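Local coordinates for protein putative isochorismatase hydrolase (Oleispira antarctica, PDB 3LQY) that probably acts as a hydrolase of the isochorismatase family, although its natural substrate is not established, at residues E34-Q39 and A147-D152; G40-A45 and S182-I187; I96-D101 and D128-A133; V117-M122 and A142-A147. All coordinates share one frame; numbering follows the deposited sequence.

Contact 1 (E34-Q39 and A147-D152)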
loop_
_atom_site.group_PDB
_atom_site.type_symbol
_atom_site.label_atom_id
_atom_site.label_comp_id
_atom_site.label_asym_id
_atom_site.label_seq_id
_atom_site.Cartn_x
_atom_site.Cartn_y
_atom_site.Cartn_z
ATOM N N GLU A 34 -11.148 5.148 -4.258
ATOM C CA GLU A 34 -11.470 6.357 -3.482
ATOM C C GLU A 34 -11.800 6.006 -2.034
ATOM O O GLU A 34 -11.243 6.614 -1.084
ATOM C CB GLU A 34 -12.630 7.102 -4.156
ATOM C CG GLU A 34 -12.237 7.792 -5.437
ATOM C CD GLU A 34 -12.018 6.898 -6.629
ATOM O OE1 GLU A 34 -12.293 5.651 -6.564
ATOM O OE2 GLU A 34 -11.499 7.423 -7.621
ATOM N N ALA A 35 -12.688 5.018 -1.867
ATOM C CA ALA A 35 -13.045 4.531 -0.544
ATOM C C ALA A 35 -11.828 3.982 0.209
ATOM O O ALA A 35 -11.688 4.234 1.422
ATOM C CB ALA A 35 -14.159 3.439 -0.594
ATOM N N ALA A 36 -10.989 3.179 -0.484
ATOM C CA ALA A 36 -9.795 2.662 0.106
ATOM C C ALA A 36 -8.853 3.734 0.623
ATOM O O ALA A 36 -8.316 3.639 1.725
ATOM C CB ALA A 36 -9.062 1.704 -0.905
ATOM N N ALA A 37 -8.642 4.750 -0.209
ATOM C CA ALA A 37 -7.873 5.925 0.141
ATOM C C ALA A 37 -8.516 6.694 1.288
ATOM O O ALA A 37 -7.827 7.206 2.177
ATOM C CB ALA A 37 -7.729 6.803 -1.099
ATOM N N GLU A 38 -9.836 6.737 1.321
ATOM C CA GLU A 38 -10.516 7.382 2.441
ATOM C C GLU A 38 -10.125 6.742 3.780
ATOM O O GLU A 38 -9.880 7.445 4.784
ATOM C CB GLU A 38 -12.023 7.316 2.242
ATOM C CG GLU A 38 -12.780 8.236 3.125
ATOM C CD GLU A 38 -14.256 7.851 3.248
ATOM O OE1 GLU A 38 -14.648 6.829 2.621
ATOM O OE2 GLU A 38 -14.998 8.568 3.980
ATOM N N GLN A 39 -10.084 5.410 3.792
ATOM C CA GLN A 39 -9.640 4.652 4.972
ATOM C C GLN A 39 -8.140 4.819 5.242
ATOM O O GLN A 39 -7.733 4.983 6.374
ATOM C CB GLN A 39 -10.030 3.169 4.845
ATOM C CG GLN A 39 -11.551 2.949 4.760
ATOM C CD GLN A 39 -12.278 3.727 5.817
ATOM O OE1 GLN A 39 -13.034 4.665 5.508
ATOM N NE2 GLN A 39 -11.974 3.442 7.077
ATOM N N ALA A 147 -8.572 -0.521 3.303
ATOM C CA ALA A 147 -7.681 0.496 2.776
ATOM C C ALA A 147 -6.784 -0.027 1.652
ATOM O O ALA A 147 -5.746 0.589 1.363
ATOM C CB ALA A 147 -6.814 1.093 3.916
ATOM N N CYS A 148 -7.188 -1.122 0.996
ATOM C CA CYS A 148 -6.512 -1.603 -0.189
ATOM C C CYS A 148 -7.526 -1.759 -1.344
ATOM O O CYS A 148 -8.730 -1.955 -1.156
ATOM C CB CYS A 148 -5.826 -2.973 0.088
ATOM S SG CYS A 148 -4.547 -2.942 1.424
ATOM N N ALA A 149 -7.021 -1.805 -2.553
ATOM C CA ALA A 149 -7.884 -1.870 -3.712
ATOM C C ALA A 149 -7.305 -2.763 -4.772
ATOM O O ALA A 149 -6.081 -2.888 -4.920
ATOM C CB ALA A 149 -8.067 -0.437 -4.290
ATOM N N THR A 150 -8.186 -3.354 -5.560
ATOM C CA THR A 150 -7.756 -4.159 -6.688
ATOM C C THR A 150 -8.780 -3.948 -7.823
ATOM O O THR A 150 -9.482 -2.937 -7.874
ATOM C CB THR A 150 -7.564 -5.691 -6.251
ATOM O OG1 THR A 150 -7.044 -6.496 -7.317
ATOM C CG2 THR A 150 -8.862 -6.285 -5.706
ATOM N N LEU A 151 -8.827 -4.886 -8.749
ATOM C CA LEU A 151 -9.699 -4.839 -9.886
ATOM C C LEU A 151 -10.182 -6.237 -10.299
ATOM O O LEU A 151 -9.738 -7.284 -9.767
ATOM C CB LEU A 151 -8.994 -4.149 -11.066
ATOM C CG LEU A 151 -7.540 -4.573 -11.386
ATOM C CD1 LEU A 151 -7.288 -6.003 -11.726
ATOM C CD2 LEU A 151 -7.142 -3.669 -12.581
ATOM N N ASP A 152 -11.089 -6.248 -11.264
ATOM C CA ASP A 152 -11.626 -7.484 -11.769
ATOM C C ASP A 152 -10.519 -8.217 -12.541
ATOM O O ASP A 152 -9.810 -7.588 -13.351
ATOM C CB ASP A 152 -12.800 -7.246 -12.734
ATOM C CG ASP A 152 -14.047 -6.673 -12.075
ATOM O OD1 ASP A 152 -14.102 -6.505 -10.850
ATOM O OD2 ASP A 152 -14.995 -6.324 -12.824
#

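Contact 2 (G40-A45 and S182-I187)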
loop_
_atom_site.group_PDB
_atom_site.type_symbol
_atom_site.label_atom_id
_atom_site.label_comp_id
_atom_site.label_asym_id
_atom_site.label_seq_id
_atom_site.Cartn_x
_atom_site.Cartn_y
_atom_site.Cartn_z
ATOM N N GLY A 40 -7.315 4.792 4.204
ATOM C CA GLY A 40 -5.877 5.019 4.363
ATOM C C GLY A 40 -5.557 6.360 4.987
ATOM O O GLY A 40 -4.657 6.433 5.817
ATOM N N ALA A 41 -6.286 7.391 4.543
ATOM C CA ALA A 41 -6.212 8.801 5.067
ATOM C C ALA A 41 -6.575 8.867 6.548
ATOM O O ALA A 41 -5.937 9.562 7.340
ATOM C CB ALA A 41 -7.165 9.692 4.280
ATOM N N LYS A 42 -7.618 8.127 6.915
ATOM C CA LYS A 42 -7.990 7.934 8.337
ATOM C C LYS A 42 -6.770 7.401 9.130
ATOM O O LYS A 42 -6.407 7.917 10.176
ATOM C CB LYS A 42 -9.150 6.936 8.379
ATOM C CG LYS A 42 -10.208 7.112 9.427
ATOM C CD LYS A 42 -11.473 6.288 9.065
ATOM C CE LYS A 42 -12.284 7.004 7.940
ATOM N NZ LYS A 42 -13.609 6.351 7.696
ATOM N N LEU A 43 -6.135 6.341 8.628
ATOM C CA LEU A 43 -4.926 5.774 9.268
ATOM C C LEU A 43 -3.758 6.745 9.251
ATOM O O LEU A 43 -3.060 6.958 10.252
ATOM C CB LEU A 43 -4.507 4.448 8.573
ATOM C CG LEU A 43 -5.274 3.242 9.088
ATOM C CD1 LEU A 43 -5.378 2.082 8.069
ATOM C CD2 LEU A 43 -4.599 2.752 10.368
ATOM N N LEU A 44 -3.590 7.398 8.118
ATOM C CA LEU A 44 -2.540 8.398 7.955
ATOM C C LEU A 44 -2.600 9.466 9.051
ATOM O O LEU A 44 -1.570 9.910 9.594
ATOM C CB LEU A 44 -2.733 9.113 6.625
ATOM C CG LEU A 44 -1.478 9.330 5.779
ATOM C CD1 LEU A 44 -1.809 10.328 4.788
ATOM C CD2 LEU A 44 -0.232 9.730 6.541
ATOM N N ALA A 45 -3.828 9.904 9.324
ATOM C CA ALA A 45 -4.083 10.971 10.286
ATOM C C ALA A 45 -3.775 10.497 11.706
ATOM O O ALA A 45 -3.224 11.245 12.519
ATOM C CB ALA A 45 -5.544 11.468 10.181
ATOM N N SER A 182 -9.794 -4.082 9.980
ATOM C CA SER A 182 -10.328 -2.809 9.477
ATOM C C SER A 182 -9.387 -1.668 9.849
ATOM O O SER A 182 -8.687 -1.735 10.866
ATOM C CB SER A 182 -11.720 -2.575 10.113
ATOM O OG SER A 182 -12.232 -1.297 9.859
ATOM N N ALA A 183 -9.333 -0.639 8.992
ATOM C CA ALA A 183 -8.734 0.645 9.385
ATOM C C ALA A 183 -9.198 1.041 10.780
ATOM O O ALA A 183 -8.385 1.359 11.657
ATOM C CB ALA A 183 -9.100 1.762 8.372
ATOM N N ASP A 184 -10.508 0.992 10.989
ATOM C CA ASP A 184 -11.086 1.424 12.272
ATOM C C ASP A 184 -10.632 0.545 13.426
ATOM O O ASP A 184 -10.336 1.051 14.515
ATOM C CB ASP A 184 -12.627 1.483 12.181
ATOM C CG ASP A 184 -13.130 2.735 11.429
ATOM O OD1 ASP A 184 -12.399 3.748 11.397
ATOM O OD2 ASP A 184 -14.253 2.721 10.863
ATOM N N GLU A 185 -10.550 -0.772 13.175
ATOM C CA GLU A 185 -10.073 -1.704 14.184
ATOM C C GLU A 185 -8.605 -1.449 14.496
ATOM O O GLU A 185 -8.188 -1.528 15.642
ATOM C CB GLU A 185 -10.279 -3.148 13.716
ATOM C CG GLU A 185 -11.758 -3.530 13.617
ATOM C CD GLU A 185 -12.011 -4.847 12.918
ATOM O OE1 GLU A 185 -13.144 -5.356 13.054
ATOM O OE2 GLU A 185 -11.098 -5.391 12.249
ATOM N N LEU A 186 -7.824 -1.126 13.474
ATOM C CA LEU A 186 -6.404 -0.872 13.685
ATOM C C LEU A 186 -6.241 0.493 14.375
ATOM O O LEU A 186 -5.363 0.676 15.224
ATOM C CB LEU A 186 -5.633 -0.953 12.362
ATOM C CG LEU A 186 -5.413 -2.368 11.782
ATOM C CD1 LEU A 186 -5.081 -2.328 10.313
ATOM C CD2 LEU A 186 -4.324 -3.097 12.550
ATOM N N ILE A 187 -7.101 1.443 14.009
ATOM C CA ILE A 187 -7.069 2.773 14.623
ATOM C C ILE A 187 -7.377 2.649 16.124
ATOM O O ILE A 187 -6.618 3.170 16.972
ATOM C CB ILE A 187 -8.061 3.740 13.909
ATOM C CG1 ILE A 187 -7.445 4.244 12.595
ATOM C CG2 ILE A 187 -8.449 4.932 14.821
ATOM C CD1 ILE A 187 -8.452 4.943 11.646
#

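Contact 3 (I96-D101 and D128-A133)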
loop_
_atom_site.group_PDB
_atom_site.type_symbol
_atom_site.label_atom_id
_atom_site.label_comp_id
_atom_site.label_asym_id
_atom_site.label_seq_id
_atom_site.Cartn_x
_atom_site.Cartn_y
_atom_site.Cartn_z
ATOM N N ILE A 96 7.284 -5.193 -8.945
ATOM C CA ILE A 96 6.072 -5.423 -8.201
ATOM C C ILE A 96 6.338 -5.349 -6.687
ATOM O O ILE A 96 5.601 -4.685 -5.931
ATOM C CB ILE A 96 5.452 -6.808 -8.569
ATOM C CG1 ILE A 96 5.124 -6.888 -10.052
ATOM C CG2 ILE A 96 4.227 -7.083 -7.744
ATOM C CD1 ILE A 96 5.178 -8.287 -10.619
ATOM N N ASN A 97 7.335 -6.140 -6.252
ATOM C CA ASN A 97 7.774 -6.175 -4.870
ATOM C C ASN A 97 8.456 -4.891 -4.475
ATOM O O ASN A 97 9.460 -4.535 -5.072
ATOM C CB ASN A 97 8.756 -7.346 -4.725
ATOM C CG ASN A 97 9.286 -7.544 -3.313
ATOM O OD1 ASN A 97 9.102 -6.710 -2.441
ATOM N ND2 ASN A 97 9.911 -8.728 -3.069
ATOM N N SER A 98 7.964 -4.256 -3.414
ATOM C CA SER A 98 8.427 -2.934 -3.004
ATOM C C SER A 98 9.838 -2.963 -2.385
ATOM O O SER A 98 10.479 -1.912 -2.252
ATOM C CB SER A 98 7.427 -2.291 -2.021
ATOM O OG SER A 98 6.225 -1.887 -2.655
ATOM N N PHE A 99 10.331 -4.146 -2.016
ATOM C CA PHE A 99 11.729 -4.276 -1.540
ATOM C C PHE A 99 12.717 -4.508 -2.667
ATOM O O PHE A 99 13.915 -4.467 -2.422
ATOM C CB PHE A 99 11.901 -5.468 -0.564
ATOM C CG PHE A 99 11.199 -5.287 0.746
ATOM C CD1 PHE A 99 11.807 -4.606 1.787
ATOM C CD2 PHE A 99 9.928 -5.797 0.939
ATOM C CE1 PHE A 99 11.152 -4.413 2.996
ATOM C CE2 PHE A 99 9.255 -5.588 2.136
ATOM C CZ PHE A 99 9.879 -4.911 3.176
ATOM N N ARG A 100 12.255 -4.855 -3.860
ATOM C CA ARG A 100 13.159 -5.262 -4.935
ATOM C C ARG A 100 13.806 -4.087 -5.645
ATOM O O ARG A 100 13.108 -3.268 -6.264
ATOM C CB ARG A 100 12.420 -6.105 -5.951
ATOM C CG ARG A 100 13.276 -6.639 -7.050
ATOM C CD ARG A 100 12.565 -7.746 -7.779
ATOM N NE ARG A 100 13.210 -8.049 -9.047
ATOM C CZ ARG A 100 12.687 -8.807 -10.005
ATOM N NH1 ARG A 100 11.505 -9.385 -9.838
ATOM N NH2 ARG A 100 13.364 -9.008 -11.135
ATOM N N ASP A 101 15.139 -4.049 -5.589
ATOM C CA ASP A 101 15.954 -2.949 -6.182
ATOM C C ASP A 101 15.571 -1.555 -5.673
ATOM O O ASP A 101 15.836 -0.552 -6.333
ATOM C CB ASP A 101 15.893 -2.970 -7.728
ATOM C CG ASP A 101 16.452 -4.264 -8.329
ATOM O OD1 ASP A 101 17.423 -4.828 -7.775
ATOM O OD2 ASP A 101 15.920 -4.705 -9.374
ATOM N N ASP A 128 0.024 -8.058 -1.927
ATOM C CA ASP A 128 0.383 -9.474 -1.722
ATOM C C ASP A 128 1.887 -9.569 -1.647
ATOM O O ASP A 128 2.443 -10.115 -0.688
ATOM C CB ASP A 128 -0.125 -10.350 -2.861
ATOM C CG ASP A 128 0.156 -11.855 -2.591
ATOM O OD1 ASP A 128 -0.336 -12.294 -1.533
ATOM O OD2 ASP A 128 0.813 -12.544 -3.428
ATOM N N ALA A 129 2.584 -8.978 -2.621
ATOM C CA ALA A 129 4.052 -9.073 -2.686
ATOM C C ALA A 129 4.737 -8.473 -1.479
ATOM O O ALA A 129 5.637 -9.054 -0.937
ATOM C CB ALA A 129 4.621 -8.370 -3.972
ATOM N N VAL A 130 4.353 -7.260 -1.091
ATOM C CA VAL A 130 5.091 -6.624 0.005
ATOM C C VAL A 130 4.806 -7.301 1.342
ATOM O O VAL A 130 5.698 -7.368 2.203
ATOM C CB VAL A 130 4.844 -5.064 0.103
ATOM C CG1 VAL A 130 3.468 -4.734 0.637
ATOM C CG2 VAL A 130 5.907 -4.437 0.977
ATOM N N THR A 131 3.579 -7.752 1.548
ATOM C CA THR A 131 3.237 -8.361 2.817
ATOM C C THR A 131 4.020 -9.663 3.011
ATOM O O THR A 131 4.623 -9.895 4.063
ATOM C CB THR A 131 1.734 -8.628 2.928
ATOM O OG1 THR A 131 1.037 -7.396 2.678
ATOM C CG2 THR A 131 1.381 -9.124 4.306
ATOM N N ARG A 132 4.055 -10.490 1.982
ATOM C CA ARG A 132 4.768 -11.773 2.050
ATOM C C ARG A 132 6.252 -11.562 2.102
ATOM O O ARG A 132 6.938 -12.246 2.864
ATOM C CB ARG A 132 4.416 -12.624 0.841
ATOM C CG ARG A 132 2.977 -13.022 0.842
ATOM C CD ARG A 132 2.717 -14.023 -0.275
ATOM N NE ARG A 132 1.310 -14.349 -0.413
ATOM C CZ ARG A 132 0.773 -15.570 -0.497
ATOM N NH1 ARG A 132 1.509 -16.690 -0.396
ATOM N NH2 ARG A 132 -0.523 -15.666 -0.650
ATOM N N ALA A 133 6.766 -10.571 1.363
ATOM C CA ALA A 133 8.197 -10.286 1.423
ATOM C C ALA A 133 8.606 -9.786 2.818
ATOM O O ALA A 133 9.656 -10.201 3.363
ATOM C CB ALA A 133 8.603 -9.280 0.336
#

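Contact 4 (V117-M122 and A142-A147)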
loop_
_atom_site.group_PDB
_atom_site.type_symbol
_atom_site.label_atom_id
_atom_site.label_comp_id
_atom_site.label_asym_id
_atom_site.label_seq_id
_atom_site.Cartn_x
_atom_site.Cartn_y
_atom_site.Cartn_z
ATOM N N VAL A 117 2.017 -1.551 9.108
ATOM C CA VAL A 117 0.581 -1.528 8.805
ATOM C C VAL A 117 0.497 -1.138 7.336
ATOM O O VAL A 117 1.015 -0.095 6.954
ATOM C CB VAL A 117 -0.197 -0.527 9.673
ATOM C CG1 VAL A 117 -1.637 -0.364 9.147
ATOM C CG2 VAL A 117 -0.219 -0.984 11.113
ATOM N N ILE A 118 -0.095 -2.021 6.526
ATOM C CA ILE A 118 -0.003 -1.938 5.052
ATOM C C ILE A 118 -1.322 -1.533 4.447
ATOM O O ILE A 118 -2.366 -2.092 4.790
ATOM C CB ILE A 118 0.480 -3.282 4.487
ATOM C CG1 ILE A 118 1.958 -3.481 4.870
ATOM C CG2 ILE A 118 0.283 -3.378 2.987
ATOM C CD1 ILE A 118 2.399 -4.973 4.940
ATOM N N VAL A 119 -1.274 -0.531 3.571
ATOM C CA VAL A 119 -2.448 -0.065 2.854
ATOM C C VAL A 119 -2.007 0.233 1.414
ATOM O O VAL A 119 -0.819 0.341 1.120
ATOM C CB VAL A 119 -3.091 1.174 3.545
ATOM C CG1 VAL A 119 -3.323 0.897 5.064
ATOM C CG2 VAL A 119 -2.260 2.459 3.299
ATOM N N GLY A 120 -2.960 0.341 0.516
ATOM C CA GLY A 120 -2.623 0.698 -0.861
ATOM C C GLY A 120 -3.129 -0.263 -1.931
ATOM O O GLY A 120 -4.181 -0.859 -1.794
ATOM N N ALA A 121 -2.364 -0.397 -2.995
ATOM C CA ALA A 121 -2.866 -1.023 -4.225
ATOM C C ALA A 121 -1.688 -1.594 -5.018
ATOM O O ALA A 121 -0.581 -1.073 -4.917
ATOM C CB ALA A 121 -3.636 -0.005 -5.056
HETATM N N MSE A 122 -1.878 -2.680 -5.801
HETATM C CA MSE A 122 -3.110 -3.423 -5.934
HETATM C C MSE A 122 -3.060 -4.704 -5.030
HETATM O O MSE A 122 -1.978 -5.243 -4.784
HETATM C CB MSE A 122 -3.267 -3.847 -7.391
HETATM C CG MSE A 122 -3.164 -2.700 -8.335
HETATM SE SE MSE A 122 -3.270 -3.243 -10.199
HETATM C CE MSE A 122 -1.380 -3.528 -10.511
ATOM N N ALA A 142 0.498 -6.110 9.495
ATOM C CA ALA A 142 -0.941 -6.032 9.474
ATOM C C ALA A 142 -1.315 -5.401 8.144
ATOM O O ALA A 142 -0.513 -4.680 7.547
ATOM C CB ALA A 142 -1.443 -5.195 10.641
ATOM N N VAL A 143 -2.544 -5.648 7.714
ATOM C CA VAL A 143 -3.059 -5.130 6.471
ATOM C C VAL A 143 -4.445 -4.611 6.795
ATOM O O VAL A 143 -5.270 -5.331 7.372
ATOM C CB VAL A 143 -3.070 -6.209 5.337
ATOM C CG1 VAL A 143 -3.585 -5.630 4.045
ATOM C CG2 VAL A 143 -1.681 -6.826 5.133
ATOM N N ALA A 144 -4.678 -3.320 6.471
ATOM C CA ALA A 144 -5.978 -2.750 6.686
ATOM C C ALA A 144 -6.780 -3.091 5.442
ATOM O O ALA A 144 -6.599 -2.498 4.407
ATOM C CB ALA A 144 -5.887 -1.244 6.895
ATOM N N HIS A 145 -7.687 -4.035 5.553
ATOM C CA HIS A 145 -8.279 -4.627 4.343
ATOM C C HIS A 145 -9.166 -3.666 3.560
ATOM O O HIS A 145 -9.285 -3.772 2.336
ATOM C CB HIS A 145 -9.052 -5.905 4.675
ATOM C CG HIS A 145 -10.167 -5.715 5.651
ATOM N ND1 HIS A 145 -11.400 -5.218 5.291
ATOM C CD2 HIS A 145 -10.251 -6.002 6.975
ATOM C CE1 HIS A 145 -12.186 -5.171 6.358
ATOM N NE2 HIS A 145 -11.511 -5.642 7.391
ATOM N N ASP A 146 -9.787 -2.717 4.266
ATOM C CA ASP A 146 -10.666 -1.739 3.631
ATOM C C ASP A 146 -9.904 -0.504 3.132
ATOM O O ASP A 146 -10.527 0.429 2.609
ATOM C CB ASP A 146 -11.855 -1.375 4.536
ATOM C CG ASP A 146 -11.441 -0.876 5.913
ATOM O OD1 ASP A 146 -10.275 -0.986 6.306
ATOM O OD2 ASP A 146 -12.316 -0.393 6.629
ATOM N N ALA A 147 -8.572 -0.521 3.303
ATOM C CA ALA A 147 -7.681 0.496 2.776
ATOM C C ALA A 147 -6.784 -0.027 1.652
ATOM O O ALA A 147 -5.746 0.589 1.363
ATOM C CB ALA A 147 -6.814 1.093 3.916
#

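Contact 1 (E34-Q39 and A147-D152)
A36 and Q39 of helix 33-49 lie against A147, C148 and A149 in a buried helix-to-strand contact on one face of the central sheet. No conventional hydrogen bond joins the two segments. The backbones come very close instead, with 4.0 Å between A36 CA and A147 CA. Small residues make this possible. The carbonyl oxygen A36 O meets A147 CA at 3.4 Å in a CA-H...O contact, with an angle of 143° at the hydrogen. The methyl A147 CB also rests near this oxygen. A36 CB points at the strand and touches the carbonyl oxygen C148 O at 3.7 Å. Beyond it, the methyls A36 CB and A149 CB meet at 4.1 Å.

The fold is the three-layer alpha-beta-alpha sandwich of the isochorismatase family, a parallel sheet with helices on both faces. Here the chain turns a corner at A147 within strand 140-149, and the helix sits beside that corner. One turn along from A36, Q39 CB meets A147 CB at 3.9 Å. The Q39 chain bends at chi2 (-47°), and its amide turns away from the strand. There Q39 OE1 accepts a hydrogen bond from K42 NZ. C148 faces away from the helix, toward H166 and M170 of helix 162-173. Further along, T150 N donates to a bound glycerol, probably from the crystallisation liquor.

Contact 2 (G40-A45 and S182-I187)
L43 and K42 of helix 33-49 meet A183, D184, L186 and I187 of the short helix 183-187. The apolar contacts dominate. L43 spreads its two methyls: CD1 touches A183 CB at 3.7 Å, and CD2 reaches I187 CG1 at 3.9 Å. L186 CB is a looser neighbour of CD2. I187 also uses its tip, as CD1 packs on K42 CG at 3.6 Å. These two side chains cross at about a right angle.

The helix segments run almost parallel, at 11°, with axes 9.7 Å apart. They lie side by side on one face of the parallel sheet of the alpha/beta fold. L43 also touches L10, V119 and A144 of three strands below, so it wedges between the helices and the sheet.

Polar groups sit at the more exposed edge and at the helix start. D184 OD1 lies 3.6 Å from the K42 methylene CD. K42 NZ stands 4.7 Å from D184 OD1, too far for a salt bridge, and bonds to Q39 OE1. N of the N-cap residue S182 donates to E185 OE2 at 2.9 Å almost straight (178°), as in one half of a capping box. D146 OD1 takes the next amide, A183 N.

Contact 3 (I96-D101 and D128-A133)
N97 lies along the methyl groups of A129 and A133, which are one turn apart on helix 128-137. Its CA and CB both face A129 CB, with CA at 3.9 Å. CG stands anti to the backbone N (chi1 -178°), which carries the amide onward to A133. CG, OD1 and ND2 all meet A133 CB, and ND2 is nearest at 3.7 Å. OD1 also turns back to its own loop. It accepts from F99 N at 2.9 Å and forms an Asx turn, with the donor above the carbonyl plane. A type I turn from N97 to R100 encloses this bond.

The turn sets F99 against the helix. F99 CE2 touches V130 CG2 at 3.7 Å, and F99 CD2 touches A133 CB at 3.8 Å. Both methyls approach the ring obliquely, while V130 O and N97 OD1 lie at its edge in the ring plane. S98 CB adds to V130 CG2, and I96 CG2 adds to A129 CB.

The loop follows strand 90-93. It packs between helix 128-137 and helix 104-110, where F99 also touches L104, K105 and L108, while S98 and V130 both reach I13 of strand 8-13.

Contact 4 (V117-M122 and A142-A147)
I118 is gripped through both backbone polar atoms by the neighbouring strand. I118 N donates to A142 O at 2.9 Å, bent to 143° at the hydrogen. I118 O accepts from A144 N at 3.1 Å, on a straighter path. This is the parallel ladder between strands 115-121 and 140-149, joined in a beta-alpha-beta unit through helix 128-137. V117 pairs with A142 and I118 with V143.

A type I turn from A144 to A147 then breaks the regular pairing. The bonding resumes after it, where G120 N donates to A147 O at 2.9 Å. G120 has a positive phi (125°), at which a CB would press on the preceding carbonyl oxygen. The peptide bond before M122, a selenomethionine, is cis, and M122 N bonds to the sulfinate oxygen OD2 of the oxidised cysteine at position 126.

Packing follows the two faces of the ladder. I118 CB and V143 CG2 meet at 4.2 Å on the face toward helix 128-137. On the other face, V117 touches A142, and both lie under L186 of helix 183-187. V119 CG1, anti to the carbonyl carbon (chi1 -51°), meets A144 CB at 3.8 Å and A147 CB at 3.7 Å.

How the contacts relate
Contacts 1 and 2 share helix 33-49, their centres about 13 Å apart, and their segments alternate along the chain. Contacts 3 and 4 both fall between the two segments of each, and their own segments alternate too. Contact 4 joins two inner strands of the sheet, its centre about 8 Å from that of contact 1 and about 10 Å from that of contact 2. It shares A147 with contact 1, and D146 links it to helix 183-187. Contact 3 lies across the chain's centre from contacts 1 and 2. Its helix 128-137 joins the two strands of contact 4. Both sheet faces are thus covered. The oxidised cysteine at 126 falls between segments 117-122 and 128-133.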